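Local structure of beta-hydroxyacid dehydrogenase, 3-hydroxyisobutyrate dehydrogenase (Saccharomonospora xinjiangensis XJ-54, 6GRL) at residues Leu18-Pro22 and Arg42-Thr46; Asp133-Met137 and Ala182-Phe186; Leu150-Gly154 and Asp178-Ala182; Phe200-Leu204 and Phe217-Val221. The protein is an S-selective imine reductase linked to reductive amination, probably drawing its reducing hydride from NADPH. All blocks are in the same frame, centred on the assembly; numbering follows the deposited sequence. Where two conformers were deposited one is given.

Contact 1: residues Leu18-Pro22 and Arg42-Thr46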
loop_
_atom_site.group_PDB
_atom_site.type_symbol
_atom_site.label_atom_id
_atom_site.label_comp_id
_atom_site.label_asym_id
_atom_site.label_seq_id
_atom_site.Cartn_x
_atom_site.Cartn_y
_atom_site.Cartn_z
ATOM N N LEU A 18 11.914 -27.205 -17.453
ATOM C CA LEU A 18 12.457 -26.188 -16.565
ATOM C C LEU A 18 11.836 -26.317 -15.180
ATOM O O LEU A 18 10.655 -26.653 -15.044
ATOM C CB LEU A 18 12.208 -24.785 -17.124
ATOM C CG LEU A 18 12.985 -24.449 -18.399
ATOM C CD1 LEU A 18 12.270 -23.389 -19.235
ATOM C CD2 LEU A 18 14.401 -24.014 -18.055
ATOM N N ALA A 19 12.639 -26.036 -14.154
ATOM C CA ALA A 19 12.203 -26.148 -12.768
ATOM C C ALA A 19 11.338 -24.981 -12.313
ATOM O O ALA A 19 10.852 -25.002 -11.177
ATOM C CB ALA A 19 13.417 -26.274 -11.849
ATOM N N ALA A 20 11.143 -23.967 -13.152
ATOM C CA ALA A 20 10.265 -22.852 -12.826
ATOM C C ALA A 20 8.854 -23.146 -13.314
ATOM O O ALA A 20 8.663 -23.703 -14.399
ATOM C CB ALA A 20 10.779 -21.555 -13.452
ATOM N N ASP A 21 7.869 -22.768 -12.509
ATOM C CA ASP A 21 6.486 -23.054 -12.852
ATOM C C ASP A 21 6.013 -22.131 -13.974
ATOM O O ASP A 21 6.411 -20.962 -14.025
ATOM C CB ASP A 21 5.585 -22.879 -11.630
ATOM C CG ASP A 21 5.984 -23.780 -10.480
ATOM O OD1 ASP A 21 6.180 -23.263 -9.359
ATOM O OD2 ASP A 21 6.105 -25.003 -10.694
ATOM N N PRO A 22 5.172 -22.621 -14.885
ATOM C CA PRO A 22 4.559 -21.727 -15.875
ATOM C C PRO A 22 3.735 -20.647 -15.192
ATOM O O PRO A 22 3.108 -20.880 -14.157
ATOM C CB PRO A 22 3.679 -22.666 -16.709
ATOM C CG PRO A 22 4.289 -24.022 -16.517
ATOM C CD PRO A 22 4.804 -24.030 -15.107
ATOM N N ARG A 42 13.489 -15.138 -15.092
ATOM C CA ARG A 42 13.718 -16.180 -14.099
ATOM C C ARG A 42 13.464 -17.581 -14.645
ATOM O O ARG A 42 13.460 -18.543 -13.870
ATOM C CB ARG A 42 12.846 -15.935 -12.865
ATOM C CG ARG A 42 13.270 -14.734 -12.031
ATOM C CD ARG A 42 14.747 -14.794 -11.670
ATOM N NE ARG A 42 14.993 -15.627 -10.496
ATOM C CZ ARG A 42 14.921 -15.194 -9.242
ATOM N NH1 ARG A 42 14.609 -13.930 -8.991
ATOM N NH2 ARG A 42 15.161 -16.024 -8.237
ATOM N N GLY A 43 13.250 -17.715 -15.952
ATOM C CA GLY A 43 13.084 -19.012 -16.572
ATOM C C GLY A 43 11.670 -19.547 -16.621
ATOM O O GLY A 43 11.468 -20.663 -17.117
ATOM N N HIS A 44 10.687 -18.800 -16.128
ATOM C CA HIS A 44 9.309 -19.267 -16.181
ATOM C C HIS A 44 8.790 -19.258 -17.611
ATOM O O HIS A 44 9.010 -18.303 -18.363
ATOM C CB HIS A 44 8.404 -18.382 -15.322
ATOM C CG HIS A 44 8.761 -18.365 -13.871
ATOM N ND1 HIS A 44 8.251 -19.274 -12.969
ATOM C CD2 HIS A 44 9.563 -17.538 -13.160
ATOM C CE1 HIS A 44 8.731 -19.013 -11.767
ATOM N NE2 HIS A 44 9.530 -17.965 -11.855
ATOM N N ARG A 45 8.107 -20.333 -17.992
ATOM C CA ARG A 45 7.341 -20.342 -19.236
ATOM C C ARG A 45 6.187 -19.366 -19.066
ATOM O O ARG A 45 5.157 -19.697 -18.477
ATOM C CB ARG A 45 6.842 -21.746 -19.559
ATOM C CG ARG A 45 5.981 -21.819 -20.811
ATOM C CD ARG A 45 5.646 -23.258 -21.174
ATOM N NE ARG A 45 4.666 -23.841 -20.261
ATOM C CZ ARG A 45 3.351 -23.676 -20.366
ATOM N NH1 ARG A 45 2.848 -22.939 -21.347
ATOM N NH2 ARG A 45 2.538 -24.248 -19.487
ATOM N N THR A 46 6.365 -18.149 -19.568
ATOM C CA THR A 46 5.454 -17.045 -19.301
ATOM C C THR A 46 4.539 -16.793 -20.490
ATOM O O THR A 46 5.010 -16.619 -21.619
ATOM C CB THR A 46 6.246 -15.782 -18.962
ATOM O OG1 THR A 46 7.168 -16.073 -17.903
ATOM C CG2 THR A 46 5.317 -14.660 -18.524
HETATM O O HOH W 1 7.973 -22.797 -16.648
#
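A20 faces H44 with their CA atoms 5.0 Å apart, and P22 runs past R45 as the loop ahead of strand 23-26 lies against the turn ahead of strand 46-49. The turn closes helix 30-41 with a Schellman motif whose C-prime residue, G43, has the positive phi that suits glycine. Strand 23-26, helix 30-41 and strand 46-49 form the first beta-alpha-beta crossover of the Rossmann-type domain, and this contact lies at its surface end. H44 makes the one direct hydrogen bond between the segments. Its ND1 donates to D21 O (2.7 Å, N-H...O angle 161°), nearly in the ring plane and on a lone pair. A20 CB sits over one ring face in a CH-pi contact, 3.7 Å from the centroid. E168 takes NE2, so bonds at both ring nitrogens fix the rotation of the imidazole, while F39 meets the ring edge-to-face. A water accepts from R45 N and donates to A20 O. P22 CA makes a CA-H...O contact with R45 O at 3.4 Å. P22 CB meets R45 NH2 at a slant, 3.4 Å away, because R45 is extended at chi1 (177°) and bent at chi3; NH2 also bonds to A76 O. L18 CD1 rests 3.5 Å from G43 O.

Contact 2: residues Asp133-Met137 and Ala182-Phe186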
loop_
_atom_site.group_PDB
_atom_site.type_symbol
_atom_site.label_atom_id
_atom_site.label_comp_id
_atom_site.label_asym_id
_atom_site.label_seq_id
_atom_site.Cartn_x
_atom_site.Cartn_y
_atom_site.Cartn_z
ATOM N N ASP A 133 -4.334 -11.593 -2.859
ATOM C CA ASP A 133 -4.367 -10.188 -3.234
ATOM C C ASP A 133 -3.036 -9.550 -2.869
ATOM O O ASP A 133 -2.557 -9.706 -1.740
ATOM C CB ASP A 133 -5.515 -9.453 -2.545
ATOM C CG ASP A 133 -5.889 -8.174 -3.261
ATOM O OD1 ASP A 133 -5.505 -7.084 -2.786
ATOM O OD2 ASP A 133 -6.554 -8.262 -4.313
ATOM N N GLY A 134 -2.444 -8.845 -3.824
ATOM C CA GLY A 134 -1.167 -8.200 -3.606
ATOM C C GLY A 134 -1.214 -6.730 -3.969
ATOM O O GLY A 134 -1.959 -6.309 -4.853
ATOM N N LYS A 135 -0.399 -5.950 -3.263
ATOM C CA LYS A 135 -0.254 -4.523 -3.521
ATOM C C LYS A 135 1.226 -4.183 -3.590
ATOM O O LYS A 135 2.005 -4.614 -2.733
ATOM C CB LYS A 135 -0.957 -3.690 -2.443
ATOM C CG LYS A 135 -2.466 -3.899 -2.401
ATOM C CD LYS A 135 -3.142 -3.316 -3.636
ATOM C CE LYS A 135 -4.599 -3.746 -3.737
ATOM N NZ LYS A 135 -4.753 -5.088 -4.373
ATOM N N ILE A 136 1.607 -3.408 -4.603
ATOM C CA ILE A 136 3.008 -3.156 -4.928
ATOM C C ILE A 136 3.395 -1.758 -4.469
ATOM O O ILE A 136 2.680 -0.783 -4.737
ATOM C CB ILE A 136 3.264 -3.322 -6.436
ATOM C CG1 ILE A 136 2.913 -4.742 -6.884
ATOM C CG2 ILE A 136 4.712 -2.990 -6.773
ATOM C CD1 ILE A 136 2.862 -4.909 -8.388
ATOM N N MET A 137 4.531 -1.660 -3.782
ATOM C CA MET A 137 5.157 -0.386 -3.447
ATOM C C MET A 137 6.446 -0.284 -4.253
ATOM O O MET A 137 7.377 -1.070 -4.046
ATOM C CB MET A 137 5.435 -0.280 -1.949
ATOM C CG MET A 137 4.323 -0.816 -1.067
ATOM S SD MET A 137 4.002 0.245 0.356
ATOM C CE MET A 137 3.393 1.721 -0.457
ATOM N N ALA A 182 -4.213 -6.634 2.446
ATOM C CA ALA A 182 -3.183 -5.961 1.660
ATOM C C ALA A 182 -3.688 -4.623 1.138
ATOM O O ALA A 182 -2.940 -3.637 1.100
ATOM C CB ALA A 182 -2.726 -6.854 0.506
ATOM N N ALA A 183 -4.962 -4.568 0.742
ATOM C CA ALA A 183 -5.553 -3.307 0.309
ATOM C C ALA A 183 -5.687 -2.333 1.473
ATOM O O ALA A 183 -5.508 -1.122 1.298
ATOM C CB ALA A 183 -6.913 -3.562 -0.339
ATOM N N VAL A 184 -6.010 -2.841 2.666
ATOM C CA VAL A 184 -6.049 -1.992 3.855
ATOM C C VAL A 184 -4.674 -1.395 4.120
ATOM O O VAL A 184 -4.535 -0.190 4.362
ATOM C CB VAL A 184 -6.553 -2.788 5.073
ATOM C CG1 VAL A 184 -6.410 -1.958 6.344
ATOM C CG2 VAL A 184 -7.991 -3.207 4.876
ATOM N N GLU A 185 -3.638 -2.235 4.076
ATOM C CA GLU A 185 -2.277 -1.766 4.316
ATOM C C GLU A 185 -1.887 -0.681 3.320
ATOM O O GLU A 185 -1.333 0.357 3.700
ATOM C CB GLU A 185 -1.304 -2.943 4.240
ATOM C CG GLU A 185 0.135 -2.599 4.585
ATOM C CD GLU A 185 0.378 -2.537 6.079
ATOM O OE1 GLU A 185 -0.425 -3.118 6.838
ATOM O OE2 GLU A 185 1.380 -1.916 6.491
ATOM N N PHE A 186 -2.181 -0.903 2.038
ATOM C CA PHE A 186 -1.792 0.053 1.007
ATOM C C PHE A 186 -2.496 1.391 1.200
ATOM O O PHE A 186 -1.849 2.444 1.241
ATOM C CB PHE A 186 -2.094 -0.521 -0.378
ATOM C CG PHE A 186 -1.598 0.331 -1.512
ATOM C CD1 PHE A 186 -0.300 0.201 -1.976
ATOM C CD2 PHE A 186 -2.430 1.262 -2.114
ATOM C CE1 PHE A 186 0.161 0.983 -3.021
ATOM C CE2 PHE A 186 -1.975 2.048 -3.157
ATOM C CZ PHE A 186 -0.678 1.908 -3.611
HETATM O O HOH W 2 -6.202 -6.805 -0.311
#
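K135 CB, I136 O and M137 CE gather obliquely round the F186 ring. This is a joint between two domains, where strand 130-137 of the Rossmann-type sheet carries the start of helix 181-209, the long helix that leads into the helical C-terminal part. Strand and helix segments run nearly parallel, at 24° with their axes 7.8 Å apart. F186 has its CG anti to the backbone N, which extends the ring toward the strand and brings F186 CE1 to 3.5 Å from I136 O. The M137 chain, bent at chi2 and chi3, runs counter to the F186 side chain and ends with M137 CE 4.2 Å from F186 CE1. Nearer the chain, K135 CB packs on F186 CB at 3.9 Å. K135 then folds back at chi2 (-69°), laying CG against A182 O at 3.5 Å and CE near A183 CB. Its NZ thereby reaches D133 OD1 at 2.7 Å in a salt bridge, on the syn side but 30° out of the carboxylate plane. NZ also donates to G134 O, from above that carbonyl's plane, and to T110 O. The other carboxylate oxygen, OD2, bonds to Y131 OH. A leucine in place of K135 would probably leave the D133 carboxylate without its charged mate and those two carbonyls without their shared donor. On the helix side, a water donates to D133 OD1 and accepts from A183 N at 2.8 Å.

Contact 3: residues Leu150-Gly154 and Asp178-Ala182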
loop_
_atom_site.group_PDB
_atom_site.type_symbol
_atom_site.label_atom_id
_atom_site.label_comp_id
_atom_site.label_asym_id
_atom_site.label_seq_id
_atom_site.Cartn_x
_atom_site.Cartn_y
_atom_site.Cartn_z
ATOM N N LEU A 150 6.129 -5.862 -1.824
ATOM C CA LEU A 150 4.788 -6.349 -2.115
ATOM C C LEU A 150 4.136 -6.839 -0.833
ATOM O O LEU A 150 4.763 -7.558 -0.049
ATOM C CB LEU A 150 4.821 -7.476 -3.156
ATOM C CG LEU A 150 5.345 -7.138 -4.555
ATOM C CD1 LEU A 150 6.843 -7.392 -4.654
ATOM C CD2 LEU A 150 4.593 -7.933 -5.614
ATOM N N SER A 151 2.884 -6.445 -0.622
ATOM C CA SER A 151 2.081 -6.907 0.502
ATOM C C SER A 151 1.018 -7.867 -0.009
ATOM O O SER A 151 0.376 -7.605 -1.029
ATOM C CB SER A 151 1.417 -5.733 1.227
ATOM O OG SER A 151 2.380 -4.863 1.796
ATOM N N PHE A 152 0.827 -8.980 0.699
ATOM C CA PHE A 152 -0.111 -10.008 0.272
ATOM C C PHE A 152 -1.073 -10.364 1.396
ATOM O O PHE A 152 -0.730 -10.300 2.580
ATOM C CB PHE A 152 0.614 -11.276 -0.197
ATOM C CG PHE A 152 1.315 -11.115 -1.512
ATOM C CD1 PHE A 152 0.628 -11.274 -2.703
ATOM C CD2 PHE A 152 2.660 -10.793 -1.556
ATOM C CE1 PHE A 152 1.272 -11.121 -3.914
ATOM C CE2 PHE A 152 3.309 -10.640 -2.764
ATOM C CZ PHE A 152 2.614 -10.804 -3.944
ATOM N N SER A 153 -2.287 -10.740 1.003
ATOM C CA SER A 153 -3.282 -11.248 1.935
ATOM C C SER A 153 -4.121 -12.300 1.224
ATOM O O SER A 153 -4.216 -12.322 -0.007
ATOM C CB SER A 153 -4.165 -10.123 2.491
ATOM O OG SER A 153 -4.646 -9.279 1.460
ATOM N N GLY A 154 -4.721 -13.181 2.016
ATOM C CA GLY A 154 -5.486 -14.298 1.514
ATOM C C GLY A 154 -5.088 -15.566 2.232
ATOM O O GLY A 154 -4.512 -15.528 3.325
ATOM N N ASP A 178 -7.610 -12.576 5.860
ATOM C CA ASP A 178 -8.561 -11.648 5.261
ATOM C C ASP A 178 -8.004 -11.119 3.946
ATOM O O ASP A 178 -6.985 -10.422 3.931
ATOM C CB ASP A 178 -8.848 -10.505 6.237
ATOM C CG ASP A 178 -9.864 -9.501 5.707
ATOM O OD1 ASP A 178 -10.387 -9.677 4.586
ATOM O OD2 ASP A 178 -10.140 -8.518 6.427
ATOM N N ALA A 179 -8.677 -11.455 2.845
ATOM C CA ALA A 179 -8.169 -11.116 1.521
ATOM C C ALA A 179 -8.015 -9.615 1.313
ATOM O O ALA A 179 -7.227 -9.203 0.456
ATOM C CB ALA A 179 -9.084 -11.695 0.441
ATOM N N GLY A 180 -8.732 -8.796 2.074
ATOM C CA GLY A 180 -8.640 -7.359 1.927
ATOM C C GLY A 180 -7.539 -6.677 2.707
ATOM O O GLY A 180 -7.410 -5.452 2.621
ATOM N N LEU A 181 -6.723 -7.426 3.455
ATOM C CA LEU A 181 -5.755 -6.795 4.350
ATOM C C LEU A 181 -4.635 -6.093 3.592
ATOM O O LEU A 181 -4.136 -5.060 4.056
ATOM C CB LEU A 181 -5.172 -7.831 5.311
ATOM C CG LEU A 181 -6.090 -8.237 6.463
ATOM C CD1 LEU A 181 -5.467 -9.353 7.287
ATOM C CD2 LEU A 181 -6.423 -7.037 7.335
ATOM N N ALA A 182 -4.213 -6.634 2.446
ATOM C CA ALA A 182 -3.183 -5.961 1.660
ATOM C C ALA A 182 -3.688 -4.623 1.138
ATOM O O ALA A 182 -2.940 -3.637 1.100
ATOM C CB ALA A 182 -2.726 -6.854 0.506
#
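The first turn of helix 181-209 docks on strand 149-154 through S153, whose hydroxyl enters the helix start. S153 OG donates to A179 O at 2.8 Å, approaching from above the carbonyl plane, 68° out of it. The same oxygen accepts from A182 N at 2.9 Å with an N-H...O angle of 158°, so one hydroxyl serves both a carbonyl and an amide of the incoming turn. A chi1 of 48° sets OG between the backbone N and the carbonyl carbon of S153. The turn itself is a type I beta turn, D178 to L181, reinforced by an Asx turn in which G180 N donates to D178 OD1. R118 forms a salt bridge with that carboxylate, tying the turn to helix 114-126. Packing around the serine is close: S153 CB lies 3.2 Å from D178 O, and L181 CB lies 3.8 Å from S153 CB. Losing the hydroxyl, as with an alanine here, is likely to leave A182 N and A179 O without their shared buried partner. A182 CB also rests on the strand backbone, 3.5 Å from S151 O. Next along the chain, G154 has a positive phi that favours glycine, and its CA lies 4.2 Å from A179 CA.

Contact 4: residues Phe200-Leu204 and Phe217-Val221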
loop_
_atom_site.group_PDB
_atom_site.type_symbol
_atom_site.label_atom_id
_atom_site.label_comp_id
_atom_site.label_asym_id
_atom_site.label_seq_id
_atom_site.Cartn_x
_atom_site.Cartn_y
_atom_site.Cartn_z
ATOM N N PHE A 200 2.846 19.231 5.657
ATOM C CA PHE A 200 4.096 19.833 5.207
ATOM C C PHE A 200 3.837 21.120 4.432
ATOM O O PHE A 200 4.494 22.142 4.666
ATOM C CB PHE A 200 4.867 18.818 4.360
ATOM C CG PHE A 200 6.018 19.399 3.592
ATOM C CD1 PHE A 200 7.132 19.893 4.250
ATOM C CD2 PHE A 200 5.996 19.425 2.207
ATOM C CE1 PHE A 200 8.197 20.419 3.541
ATOM C CE2 PHE A 200 7.057 19.948 1.492
ATOM C CZ PHE A 200 8.159 20.446 2.161
ATOM N N LEU A 201 2.869 21.094 3.511
ATOM C CA LEU A 201 2.565 22.286 2.726
ATOM C C LEU A 201 2.065 23.421 3.612
ATOM O O LEU A 201 2.489 24.572 3.455
ATOM C CB LEU A 201 1.533 21.961 1.647
ATOM C CG LEU A 201 1.994 21.079 0.486
ATOM C CD1 LEU A 201 0.963 21.104 -0.633
ATOM C CD2 LEU A 201 3.360 21.516 -0.024
ATOM N N HIS A 202 1.158 23.121 4.545
ATOM C CA HIS A 202 0.667 24.157 5.448
ATOM C C HIS A 202 1.783 24.719 6.318
ATOM O O HIS A 202 1.781 25.915 6.632
ATOM C CB HIS A 202 -0.464 23.607 6.318
ATOM C CG HIS A 202 -1.702 23.261 5.550
ATOM N ND1 HIS A 202 -2.268 24.114 4.626
ATOM C CD2 HIS A 202 -2.488 22.158 5.572
ATOM C CE1 HIS A 202 -3.345 23.549 4.109
ATOM N NE2 HIS A 202 -3.500 22.362 4.668
ATOM N N THR A 203 2.744 23.879 6.711
ATOM C CA THR A 203 3.892 24.374 7.465
ATOM C C THR A 203 4.732 25.325 6.620
ATOM O O THR A 203 5.232 26.339 7.124
ATOM C CB THR A 203 4.739 23.201 7.960
ATOM O OG1 THR A 203 3.910 22.294 8.699
ATOM C CG2 THR A 203 5.865 23.691 8.858
ATOM N N LEU A 204 4.893 25.015 5.332
ATOM C CA LEU A 204 5.585 25.933 4.433
ATOM C C LEU A 204 4.845 27.260 4.332
ATOM O O LEU A 204 5.471 28.321 4.210
ATOM C CB LEU A 204 5.738 25.303 3.049
ATOM C CG LEU A 204 6.589 24.037 2.937
ATOM C CD1 LEU A 204 6.624 23.558 1.498
ATOM C CD2 LEU A 204 7.995 24.280 3.456
ATOM N N PHE A 217 14.088 25.573 4.189
ATOM C CA PHE A 217 13.304 25.109 5.330
ATOM C C PHE A 217 12.781 23.697 5.102
ATOM O O PHE A 217 12.703 22.900 6.044
ATOM C CB PHE A 217 12.149 26.071 5.603
ATOM C CG PHE A 217 11.214 25.604 6.682
ATOM C CD1 PHE A 217 11.581 25.683 8.016
ATOM C CD2 PHE A 217 9.969 25.085 6.364
ATOM C CE1 PHE A 217 10.725 25.253 9.011
ATOM C CE2 PHE A 217 9.107 24.656 7.355
ATOM C CZ PHE A 217 9.487 24.737 8.681
ATOM N N ALA A 218 12.416 23.372 3.859
ATOM C CA ALA A 218 11.935 22.027 3.558
ATOM C C ALA A 218 13.011 20.984 3.830
ATOM O O ALA A 218 12.713 19.887 4.319
ATOM C CB ALA A 218 11.468 21.949 2.104
ATOM N N GLU A 219 14.270 21.308 3.526
ATOM C CA GLU A 219 15.357 20.381 3.825
ATOM C C GLU A 219 15.557 20.221 5.326
ATOM O O GLU A 219 15.928 19.136 5.789
ATOM C CB GLU A 219 16.649 20.853 3.159
ATOM C CG GLU A 219 17.742 19.800 3.124
ATOM C CD GLU A 219 18.894 20.185 2.217
ATOM O OE1 GLU A 219 18.878 21.311 1.678
ATOM O OE2 GLU A 219 19.812 19.357 2.040
ATOM N N ARG A 220 15.319 21.283 6.100
ATOM C CA ARG A 220 15.396 21.160 7.552
ATOM C C ARG A 220 14.233 20.343 8.101
ATOM O O ARG A 220 14.403 19.608 9.081
ATOM C CB ARG A 220 15.439 22.547 8.195
ATOM C CG ARG A 220 16.698 23.334 7.857
ATOM C CD ARG A 220 16.896 24.525 8.783
ATOM N NE ARG A 220 15.822 25.506 8.662
ATOM C CZ ARG A 220 15.764 26.442 7.722
ATOM N NH1 ARG A 220 14.748 27.294 7.695
ATOM N NH2 ARG A 220 16.719 26.527 6.805
ATOM N N VAL A 221 13.053 20.453 7.485
ATOM C CA VAL A 221 11.931 19.597 7.861
ATOM C C VAL A 221 12.268 18.136 7.596
ATOM O O VAL A 221 11.922 17.250 8.387
ATOM C CB VAL A 221 10.656 20.028 7.112
ATOM C CG1 VAL A 221 9.541 19.012 7.317
ATOM C CG2 VAL A 221 10.214 21.400 7.576
#
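F200 leaves helix 181-209 with its CG turned opposite the backbone N (chi1 167°), and from CB the ring swings across to helix 214-225. Its CD1 is the first atom to meet the other helix, 4.0 Å from V221 CG1, the two side chains crossing at a slant. Further out, CE1 approaches A218 CB, and CZ at the tip touches the same methyl at 3.6 Å. That methyl lies in the ring plane, so F200 presents its edge to the alanine, while L204 CG of its own helix lies over the rim of one face. F217 replies from the other helix in the same style: its ring turns its edge to T203 and L204. T203 CG2 stands 3.7 Å from F217 CE2, the two side chains crossing at about a right angle, and L204 CD2 lies 3.6 Å from F217 CD2. V221 CG2 covers part of one F217 face, 3.4 Å above its plane. The interaction is apolar throughout; the one hydroxyl, T203 OG1, bonds back to G199 O within its own helix. A218 contributes mainly its methyl, and F200 CZ and L204 CD2 both converge on it. The two helix segments cross at 137° with axes 11.1 Å apart, a wide separation bridged by the aromatic rings. Helix 181-209 and helix 214-225 follow each other through a short connection and form a splayed hairpin at the surface of the helical C-terminal part, far from the Rossmann-type sheet, with V212 of the connecting loop touching F217.

In the fold
From the N terminus, contact 1 closes a loop holding strand 23-26 and helix 30-41, just as the second strand of the crossover begins, at one edge of the molecule. The chain then builds most of the sheet before contacts 2 and 3 open on its neighbouring antiparallel strands, 130-137 and 149-154. Both end on the start of helix 181-209 and share A182; contact 3 opens later in the chain and makes the shorter loop. Together they join the Rossmann-type sheet to the C-terminal helices. Farther along the same helix, contact 4 closes a short hairpin with helix 214-225. Its centre lies about 48 Å from that of contact 1, across the chain's centre.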